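Local coordinates for translocator protein BipD (Burkholderia pseudomallei, PDB 2IXR) that is required for invasion of epithelial cells and survival within host cells, and probably regulates secretion and membrane insertion of the effectors BipB and BipC, at residues Asp169-Lys174 and Trp242-Tyr247; Phe67-Arg72 and Lys160-Ile165; Ala55-Pro60 and Ser153-Met158. One frame throughout, in Å; residues are numbered along the deposited sequence. Where two conformers were deposited one is given.

Contact 1 (Asp169-Lys174 and Trp242-Tyr247)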
loop_
_atom_site.group_PDB
_atom_site.type_symbol
_atom_site.label_atom_id
_atom_site.label_comp_id
_atom_site.label_asym_id
_atom_site.label_seq_id
_atom_site.Cartn_x
_atom_site.Cartn_y
_atom_site.Cartn_z
ATOM N N ASP A 169 23.895 14.764 -26.451
ATOM C CA ASP A 169 25.264 14.578 -26.943
ATOM C C ASP A 169 25.896 13.396 -26.210
ATOM O O ASP A 169 25.748 12.243 -26.623
ATOM C CB ASP A 169 26.104 15.854 -26.702
ATOM C CG ASP A 169 25.841 16.483 -25.321
ATOM O OD1 ASP A 169 26.734 16.424 -24.441
ATOM O OD2 ASP A 169 24.713 16.979 -25.099
ATOM N N ASP A 170 26.548 13.686 -25.081
ATOM C CA ASP A 170 27.197 12.659 -24.272
ATOM C C ASP A 170 27.424 13.196 -22.906
ATOM O O ASP A 170 27.816 12.469 -21.997
ATOM C CB ASP A 170 28.533 12.234 -24.892
ATOM C CG ASP A 170 28.518 10.788 -25.368
ATOM O OD1 ASP A 170 28.568 10.555 -26.603
ATOM O OD2 ASP A 170 28.340 9.894 -24.510
ATOM N N LYS A 171 27.182 14.488 -22.745
ATOM C CA LYS A 171 27.310 15.127 -21.423
ATOM C C LYS A 171 26.105 16.026 -21.142
ATOM O O LYS A 171 26.173 16.954 -20.316
ATOM C CB LYS A 171 28.625 15.920 -21.308
ATOM C CG LYS A 171 29.584 15.383 -20.246
ATOM C CD LYS A 171 28.949 14.219 -19.449
ATOM C CE LYS A 171 29.979 13.144 -19.071
ATOM N NZ LYS A 171 29.855 11.898 -19.903
ATOM N N ASN A 172 25.002 15.731 -21.830
ATOM C CA ASN A 172 23.746 16.475 -21.680
ATOM C C ASN A 172 22.528 15.586 -21.990
ATOM O O ASN A 172 22.594 14.672 -22.827
ATOM C CB ASN A 172 23.742 17.713 -22.597
ATOM C CG ASN A 172 24.338 18.930 -21.929
ATOM O OD1 ASN A 172 23.624 19.758 -21.383
ATOM N ND2 ASN A 172 25.649 19.063 -22.009
ATOM N N MET A 173 21.408 15.879 -21.339
ATOM C CA MET A 173 20.178 15.131 -21.570
ATOM C C MET A 173 19.053 16.069 -21.934
ATOM O O MET A 173 19.064 17.247 -21.563
ATOM C CB MET A 173 19.782 14.304 -20.322
ATOM C CG MET A 173 20.823 13.250 -19.862
ATOM S SD MET A 173 22.246 14.003 -18.958
ATOM C CE MET A 173 22.925 12.535 -18.011
ATOM N N LYS A 174 18.095 15.542 -22.692
ATOM C CA LYS A 174 16.911 16.272 -23.096
ATOM C C LYS A 174 15.683 15.745 -22.301
ATOM O O LYS A 174 15.485 14.539 -22.176
ATOM C CB LYS A 174 16.686 16.125 -24.614
ATOM C CG LYS A 174 15.641 17.075 -25.178
ATOM C CD LYS A 174 14.390 16.329 -25.589
ATOM C CE LYS A 174 13.625 17.105 -26.640
ATOM N NZ LYS A 174 13.936 16.619 -28.013
ATOM N N TRP A 242 19.492 19.697 -19.999
ATOM C CA TRP A 242 20.418 19.947 -18.887
ATOM C C TRP A 242 21.660 19.128 -19.047
ATOM O O TRP A 242 21.638 18.070 -19.673
ATOM C CB TRP A 242 19.768 19.640 -17.520
ATOM C CG TRP A 242 18.473 20.355 -17.280
ATOM C CD1 TRP A 242 17.987 21.427 -17.966
ATOM C CD2 TRP A 242 17.483 20.025 -16.298
ATOM N NE1 TRP A 242 16.742 21.768 -17.494
ATOM C CE2 TRP A 242 16.425 20.942 -16.446
ATOM C CE3 TRP A 242 17.387 19.029 -15.309
ATOM C CZ2 TRP A 242 15.284 20.906 -15.634
ATOM C CZ3 TRP A 242 16.278 19.018 -14.481
ATOM C CH2 TRP A 242 15.239 19.953 -14.648
ATOM N N ASP A 243 22.741 19.583 -18.433
ATOM C CA ASP A 243 24.002 18.865 -18.490
ATOM C C ASP A 243 23.960 17.682 -17.533
ATOM O O ASP A 243 23.046 17.560 -16.699
ATOM C CB ASP A 243 25.171 19.798 -18.121
ATOM C CG ASP A 243 24.759 20.896 -17.177
ATOM O OD1 ASP A 243 23.823 21.662 -17.527
ATOM O OD2 ASP A 243 25.331 20.964 -16.068
ATOM N N THR A 244 24.974 16.838 -17.615
ATOM C CA THR A 244 25.038 15.676 -16.766
ATOM C C THR A 244 24.865 16.048 -15.295
ATOM O O THR A 244 24.260 15.296 -14.521
ATOM C CB THR A 244 26.319 14.837 -17.023
ATOM O OG1 THR A 244 26.215 14.192 -18.308
ATOM C CG2 THR A 244 26.476 13.773 -15.955
ATOM N N ALA A 245 25.353 17.224 -14.917
ATOM C CA ALA A 245 25.273 17.648 -13.513
ATOM C C ALA A 245 23.883 18.114 -13.133
ATOM O O ALA A 245 23.435 17.891 -12.000
ATOM C CB ALA A 245 26.270 18.718 -13.219
ATOM N N ARG A 246 23.238 18.839 -14.046
ATOM C CA ARG A 246 21.906 19.383 -13.801
ATOM C C ARG A 246 20.890 18.262 -13.744
ATOM O O ARG A 246 19.984 18.286 -12.917
ATOM C CB ARG A 246 21.509 20.372 -14.899
ATOM C CG ARG A 246 21.082 21.732 -14.404
ATOM C CD ARG A 246 20.191 21.621 -13.236
ATOM N NE ARG A 246 18.871 22.172 -13.499
ATOM C CZ ARG A 246 17.811 21.956 -12.726
ATOM N NH1 ARG A 246 16.639 22.502 -13.031
ATOM N NH2 ARG A 246 17.927 21.209 -11.627
ATOM N N TYR A 247 21.018 17.295 -14.655
ATOM C CA TYR A 247 20.099 16.167 -14.691
ATOM C C TYR A 247 20.287 15.259 -13.462
ATOM O O TYR A 247 19.309 14.779 -12.857
ATOM C CB TYR A 247 20.296 15.358 -15.957
ATOM C CG TYR A 247 19.451 14.097 -15.997
ATOM C CD1 TYR A 247 18.140 14.132 -16.463
ATOM C CD2 TYR A 247 19.957 12.882 -15.539
ATOM C CE1 TYR A 247 17.386 12.996 -16.546
ATOM C CE2 TYR A 247 19.202 11.735 -15.606
ATOM C CZ TYR A 247 17.898 11.802 -16.106
ATOM O OH TYR A 247 17.072 10.692 -16.085
#
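Met-173 and Trp-242 form a hydrogen-bonded antiparallel pair, joining strand 172-175, the middle strand of a three-stranded sheet, to the edge strand 240-243. Met-173 N reaches Trp-242 O at 2.8 Å in a nearly straight bond, and Trp-242 N returns to Met-173 O at 2.9 Å. Asn-172 and Asp-243 make the adjoining non-hydrogen-bonded pair. Asp-243 is also the N-cap of helix 244-293, so strand passes directly into helix, and Thr-244 N donates to Lys-171 O (3.0 Å).

The tight part lies on the face of the sheet that carries Met-173. With CG anti to the carbonyl carbon (chi1 -60°), Met-173 sets CG over one face of the Tyr-247 ring; the bend at chi2 (77°) then brings Met-173 SD 3.8 Å from Tyr-247 CB. The Met-aromatic contact is oblique: Met-173 SD lies 4.7 Å from the centroid of the Tyr-247 ring, well off its normal. Tyr-247 OH bonds to Pro-60 O.

On the solvent side the exposed loop 169-171 makes bonds within itself, and Asp-170 forms a salt bridge with Arg-62. OD1 of Asp-169 accepts from Lys-171 N (2.6 Å), which makes an Asx turn, and also from Asp-170 N (2.8 Å), both approaching from one face of the carboxylate.

Contact 2 (Phe67-Arg72 and Lys160-Ile165)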
loop_
_atom_site.group_PDB
_atom_site.type_symbol
_atom_site.label_atom_id
_atom_site.label_comp_id
_atom_site.label_asym_id
_atom_site.label_seq_id
_atom_site.Cartn_x
_atom_site.Cartn_y
_atom_site.Cartn_z
ATOM N N PHE A 67 24.074 5.869 -21.663
ATOM C CA PHE A 67 22.804 6.402 -21.158
ATOM C C PHE A 67 21.768 5.303 -21.153
ATOM O O PHE A 67 21.186 4.995 -22.182
ATOM C CB PHE A 67 22.319 7.560 -22.010
ATOM C CG PHE A 67 21.185 8.340 -21.384
ATOM C CD1 PHE A 67 21.431 9.261 -20.345
ATOM C CD2 PHE A 67 19.862 8.162 -21.830
ATOM C CE1 PHE A 67 20.383 10.027 -19.793
ATOM C CE2 PHE A 67 18.819 8.907 -21.281
ATOM C CZ PHE A 67 19.081 9.832 -20.243
ATOM N N VAL A 68 21.646 4.630 -20.016
ATOM C CA VAL A 68 20.746 3.515 -19.886
ATOM C C VAL A 68 19.347 3.955 -19.485
ATOM O O VAL A 68 19.141 4.549 -18.424
ATOM C CB VAL A 68 21.306 2.435 -18.942
ATOM C CG1 VAL A 68 21.232 1.071 -19.608
ATOM C CG2 VAL A 68 22.713 2.763 -18.541
ATOM N N ASP A 69 18.383 3.649 -20.331
ATOM C CA ASP A 69 16.989 3.970 -20.045
ATOM C C ASP A 69 16.505 3.300 -18.750
ATOM O O ASP A 69 16.963 2.213 -18.384
ATOM C CB ASP A 69 16.097 3.537 -21.209
ATOM C CG ASP A 69 15.180 4.643 -21.678
ATOM O OD1 ASP A 69 14.169 4.339 -22.361
ATOM O OD2 ASP A 69 15.476 5.826 -21.368
ATOM N N GLY A 70 15.547 3.934 -18.086
ATOM C CA GLY A 70 14.972 3.364 -16.875
ATOM C C GLY A 70 14.268 2.023 -17.159
ATOM O O GLY A 70 14.130 1.609 -18.301
ATOM N N ARG A 71 13.736 1.415 -16.117
ATOM C CA ARG A 71 13.064 0.136 -16.242
ATOM C C ARG A 71 11.520 0.306 -16.388
ATOM O O ARG A 71 10.910 1.211 -15.770
ATOM C CB ARG A 71 13.381 -0.742 -15.033
ATOM C CG ARG A 71 14.558 -1.663 -15.226
ATOM C CD ARG A 71 14.245 -3.068 -14.717
ATOM N NE ARG A 71 13.066 -3.103 -13.866
ATOM C CZ ARG A 71 11.977 -3.810 -14.136
ATOM N NH1 ARG A 71 10.943 -3.809 -13.296
ATOM N NH2 ARG A 71 11.922 -4.539 -15.234
ATOM N N ARG A 72 10.916 -0.550 -17.211
ATOM C CA ARG A 72 9.471 -0.528 -17.411
ATOM C C ARG A 72 8.772 -1.442 -16.396
ATOM O O ARG A 72 9.126 -2.610 -16.258
ATOM C CB ARG A 72 9.113 -0.964 -18.817
ATOM C CG ARG A 72 8.269 0.021 -19.555
ATOM C CD ARG A 72 9.152 1.046 -20.246
ATOM N NE ARG A 72 8.439 1.769 -21.285
ATOM C CZ ARG A 72 8.666 3.042 -21.580
ATOM N NH1 ARG A 72 9.622 3.696 -20.942
ATOM N NH2 ARG A 72 7.941 3.663 -22.508
ATOM N N LYS A 160 6.303 5.565 -17.935
ATOM C CA LYS A 160 5.862 6.338 -19.064
ATOM C C LYS A 160 6.769 7.511 -19.349
ATOM O O LYS A 160 6.821 7.995 -20.474
ATOM C CB LYS A 160 4.433 6.832 -18.859
ATOM C CG LYS A 160 3.386 5.797 -19.121
ATOM C CD LYS A 160 1.964 6.388 -19.109
ATOM C CE LYS A 160 0.892 5.274 -19.134
ATOM N NZ LYS A 160 -0.489 5.801 -19.293
ATOM N N LEU A 161 7.432 8.014 -18.321
ATOM C CA LEU A 161 8.259 9.206 -18.451
ATOM C C LEU A 161 9.587 8.881 -19.081
ATOM O O LEU A 161 10.405 9.748 -19.334
ATOM C CB LEU A 161 8.448 9.875 -17.079
ATOM C CG LEU A 161 9.609 9.505 -16.157
ATOM C CD1 LEU A 161 9.261 9.857 -14.681
ATOM C CD2 LEU A 161 9.997 8.054 -16.294
ATOM N N GLN A 162 9.828 7.605 -19.284
ATOM C CA GLN A 162 11.061 7.179 -19.897
ATOM C C GLN A 162 11.114 7.636 -21.386
ATOM O O GLN A 162 12.184 7.843 -21.944
ATOM C CB GLN A 162 11.197 5.656 -19.784
ATOM C CG GLN A 162 12.380 5.200 -18.961
ATOM C CD GLN A 162 12.056 5.093 -17.516
ATOM O OE1 GLN A 162 12.857 5.462 -16.657
ATOM N NE2 GLN A 162 10.870 4.601 -17.221
ATOM N N ASP A 163 9.945 7.859 -21.986
ATOM C CA ASP A 163 9.877 8.263 -23.382
ATOM C C ASP A 163 9.970 9.758 -23.532
ATOM O O ASP A 163 9.951 10.270 -24.651
ATOM C CB ASP A 163 8.586 7.771 -24.025
ATOM C CG ASP A 163 8.305 6.284 -23.735
ATOM O OD1 ASP A 163 7.177 5.970 -23.291
ATOM O OD2 ASP A 163 9.213 5.440 -23.965
ATOM N N TYR A 164 10.053 10.472 -22.403
ATOM C CA TYR A 164 10.129 11.945 -22.423
ATOM C C TYR A 164 11.490 12.437 -21.969
ATOM O O TYR A 164 11.711 13.634 -21.835
ATOM C CB TYR A 164 9.025 12.576 -21.564
ATOM C CG TYR A 164 7.625 12.269 -22.040
ATOM C CD1 TYR A 164 6.756 11.508 -21.262
ATOM C CD2 TYR A 164 7.187 12.699 -23.291
ATOM C CE1 TYR A 164 5.477 11.202 -21.703
ATOM C CE2 TYR A 164 5.904 12.379 -23.757
ATOM C CZ TYR A 164 5.057 11.636 -22.961
ATOM O OH TYR A 164 3.764 11.374 -23.376
ATOM N N ILE A 165 12.419 11.506 -21.767
ATOM C CA ILE A 165 13.767 11.854 -21.351
ATOM C C ILE A 165 14.792 11.034 -22.087
ATOM O O ILE A 165 14.756 9.818 -22.059
ATOM C CB ILE A 165 13.936 11.761 -19.823
ATOM C CG1 ILE A 165 15.195 12.489 -19.383
ATOM C CG2 ILE A 165 14.026 10.355 -19.381
ATOM C CD1 ILE A 165 16.251 11.581 -18.905
#
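Arg-72 NH2 points into the carboxylate of Asp-163 and lies 2.6 Å from OD1 and equally 2.6 Å from OD2 of that residue. Both hydrogen bonds of this salt bridge are weak and markedly bent at the hydrogen, one nitrogen facing both oxygens. The carboxylate meets the edge of the guanidinium, with the two planes turned 62° apart, so the groups do not form the coplanar, two-nitrogen pairing often seen between arginine and aspartate. Both residues are exposed, and solvent probably tempers the strength of the pair.

Next to this salt bridge, the buried Gln-162 projects into the curve of 67-72. A bend at chi2 (88°) carries its amide across Gly-70, with OE1 against Gly-70 CA. NE2 turns back to its own helix end and donates to Met-158 O. Asp-69 runs alongside in the opposite direction, its carboxylate nearly perpendicular to the amide, with Asp-69 OD1 3.9 Å from Gln-162 CG.

At the far end the contact becomes apolar. With CG anti to the backbone N (chi1 -168°), the Phe-67 ring swings toward Ile-165, whose CD1 meets its edge in plane, 3.6 Å from CZ. Pro-60 touches Phe-67, Asp-69, Gln-162 and Ile-165, and Met-173 of strand 172-175 also packs on the Phe-67 ring.

The segment preceding helix 76-102 thus packs against the 3-10 segment 161-163 that follows helix 121-160 and leads out of the predicted coiled coil to strand 165-167 of the small sheet.

Contact 3 (Ala55-Pro60 and Ser153-Met158)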
loop_
_atom_site.group_PDB
_atom_site.type_symbol
_atom_site.label_atom_id
_atom_site.label_comp_id
_atom_site.label_asym_id
_atom_site.label_seq_id
_atom_site.Cartn_x
_atom_site.Cartn_y
_atom_site.Cartn_z
ATOM N N ALA A 55 10.551 -0.478 -6.359
ATOM C CA ALA A 55 11.926 -0.115 -6.043
ATOM C C ALA A 55 12.835 -0.328 -7.192
ATOM O O ALA A 55 13.949 0.178 -7.191
ATOM C CB ALA A 55 12.434 -0.917 -4.848
ATOM N N SER A 56 12.431 -1.193 -8.113
ATOM C CA SER A 56 13.284 -1.597 -9.241
ATOM C C SER A 56 13.158 -0.607 -10.384
ATOM O O SER A 56 13.913 -0.667 -11.376
ATOM C CB SER A 56 12.936 -3.049 -9.725
ATOM O OG SER A 56 12.052 -3.055 -10.856
ATOM N N LEU A 57 12.183 0.284 -10.281
ATOM C CA LEU A 57 11.996 1.286 -11.292
ATOM C C LEU A 57 12.952 2.456 -11.036
ATOM O O LEU A 57 13.222 2.817 -9.881
ATOM C CB LEU A 57 10.576 1.775 -11.307
ATOM C CG LEU A 57 9.499 0.793 -11.676
ATOM C CD1 LEU A 57 8.173 1.521 -11.552
ATOM C CD2 LEU A 57 9.710 0.261 -13.121
ATOM N N ARG A 58 13.451 3.046 -12.116
ATOM C CA ARG A 58 14.391 4.152 -12.013
ATOM C C ARG A 58 14.276 5.088 -13.229
ATOM O O ARG A 58 13.570 4.773 -14.234
ATOM C CB ARG A 58 15.839 3.609 -11.899
ATOM C CG ARG A 58 16.244 2.656 -13.069
ATOM C CD ARG A 58 17.780 2.351 -13.098
ATOM N NE ARG A 58 18.508 3.251 -14.008
ATOM C CZ ARG A 58 18.703 3.016 -15.307
ATOM N NH1 ARG A 58 19.348 3.910 -16.055
ATOM N NH2 ARG A 58 18.262 1.880 -15.862
ATOM N N LEU A 59 14.944 6.238 -13.124
ATOM C CA LEU A 59 14.981 7.197 -14.207
ATOM C C LEU A 59 16.224 6.903 -15.067
ATOM O O LEU A 59 17.250 6.399 -14.538
ATOM C CB LEU A 59 15.081 8.609 -13.650
ATOM C CG LEU A 59 14.058 9.100 -12.631
ATOM C CD1 LEU A 59 14.673 10.246 -11.818
ATOM C CD2 LEU A 59 12.771 9.566 -13.319
ATOM N N PRO A 60 16.162 7.265 -16.362
ATOM C CA PRO A 60 17.314 7.107 -17.236
ATOM C C PRO A 60 18.533 7.762 -16.583
ATOM O O PRO A 60 18.410 8.516 -15.617
ATOM C CB PRO A 60 16.909 7.864 -18.492
ATOM C CG PRO A 60 15.399 7.801 -18.506
ATOM C CD PRO A 60 15.003 7.870 -17.068
ATOM N N SER A 153 -0.175 3.369 -9.668
ATOM C CA SER A 153 -0.233 4.553 -10.541
ATOM C C SER A 153 1.086 5.305 -10.666
ATOM O O SER A 153 1.414 5.811 -11.723
ATOM C CB SER A 153 -1.310 5.488 -10.090
ATOM O OG SER A 153 -2.527 5.083 -10.657
ATOM N N VAL A 154 1.840 5.367 -9.575
ATOM C CA VAL A 154 3.171 6.003 -9.587
ATOM C C VAL A 154 4.144 5.158 -10.460
ATOM O O VAL A 154 4.931 5.704 -11.223
ATOM C CB VAL A 154 3.732 6.214 -8.107
ATOM C CG1 VAL A 154 5.163 6.793 -8.122
ATOM C CG2 VAL A 154 2.800 7.127 -7.298
ATOM N N ALA A 155 4.046 3.829 -10.344
ATOM C CA ALA A 155 4.878 2.897 -11.108
ATOM C C ALA A 155 4.634 3.088 -12.567
ATOM O O ALA A 155 5.534 2.917 -13.389
ATOM C CB ALA A 155 4.549 1.450 -10.706
ATOM N N ASP A 156 3.398 3.423 -12.899
ATOM C CA ASP A 156 2.996 3.687 -14.265
ATOM C C ASP A 156 3.709 4.972 -14.836
ATOM O O ASP A 156 4.198 4.978 -15.987
ATOM C CB ASP A 156 1.468 3.841 -14.316
ATOM C CG ASP A 156 0.928 3.850 -15.729
ATOM O OD1 ASP A 156 0.061 4.688 -16.020
ATOM O OD2 ASP A 156 1.331 2.992 -16.531
ATOM N N VAL A 157 3.741 6.051 -14.053
ATOM C CA VAL A 157 4.373 7.279 -14.548
ATOM C C VAL A 157 5.880 7.155 -14.543
ATOM O O VAL A 157 6.569 7.782 -15.347
ATOM C CB VAL A 157 3.902 8.570 -13.819
ATOM C CG1 VAL A 157 2.407 8.631 -13.749
ATOM C CG2 VAL A 157 4.514 8.676 -12.476
ATOM N N MET A 158 6.386 6.324 -13.651
ATOM C CA MET A 158 7.817 6.063 -13.568
ATOM C C MET A 158 8.314 5.329 -14.812
ATOM O O MET A 158 9.495 5.331 -15.120
ATOM C CB MET A 158 8.142 5.234 -12.330
ATOM C CG MET A 158 9.574 5.342 -11.927
ATOM S SD MET A 158 10.000 7.042 -11.429
ATOM C CE MET A 158 8.454 7.573 -10.734
#
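Leu-57 and Met-158 carry most of the apolar packing between one flank of helix 121-160 and the connection that follows helix 41-54, extended from Leu-57 on. The two residues point toward each other, and Leu-57 CB lies 3.8 Å from Met-158 CG. Leu-57 CD1 then continues along the helix surface to Ala-155, 3.7 Å from its CB, so the isobutyl group rests on residues three apart, about one turn of the helix. Met-158 is bent at chi2 (64°), which brings SD round to Leu-59. There the approach is looser: Leu-59 CD2 stands 4.2 Å from Met-158 SD. Leu-59 reaches further, onto Trp-250, Asn-251 and Ser-255 of helix 244-293, and so lies between both long helices.

Contact with the backbone is also of the van der Waals kind, Leu-57 CD1 lying 3.5 Å from Ala-155 O. No hydrogen bond crosses between the two segments.

Polar interactions of the connection are made with other parts of the chain. Arg-58 turns away from helix 121-160 and uses NH1 to bond Val-68 O, while Leu-57 O accepts from Lys-258 NZ of helix 244-293.

Leu-57 and Leu-59 are thus buried, and Arg-58 between them points away from helix 121-160. Here the connection packs against the predicted coiled-coil helices 121-160 and 244-293, characteristic of the long helical body of type III secretion tip proteins.

How the contacts relate
From the N terminus, the connection 55-60 is met by 153-158 in contact 3, closing a loop of 92 residues that includes most of helix 121-160. Contact 2 starts inside that loop, at 67-72, and ends beyond it at 160-165, so these two contacts cross. Their centres are about 9 Å apart. Contact 1 follows in series: 169-174 and 242-247 close a separate loop containing helix 177-189 and the second three-stranded sheet. Ile-165 packs on Tyr-247 where contacts 1 and 2 touch. Together they tie the N-terminal segments, both long helices and the small sheet on one side of the chain's centre, running from near the middle out to that sheet.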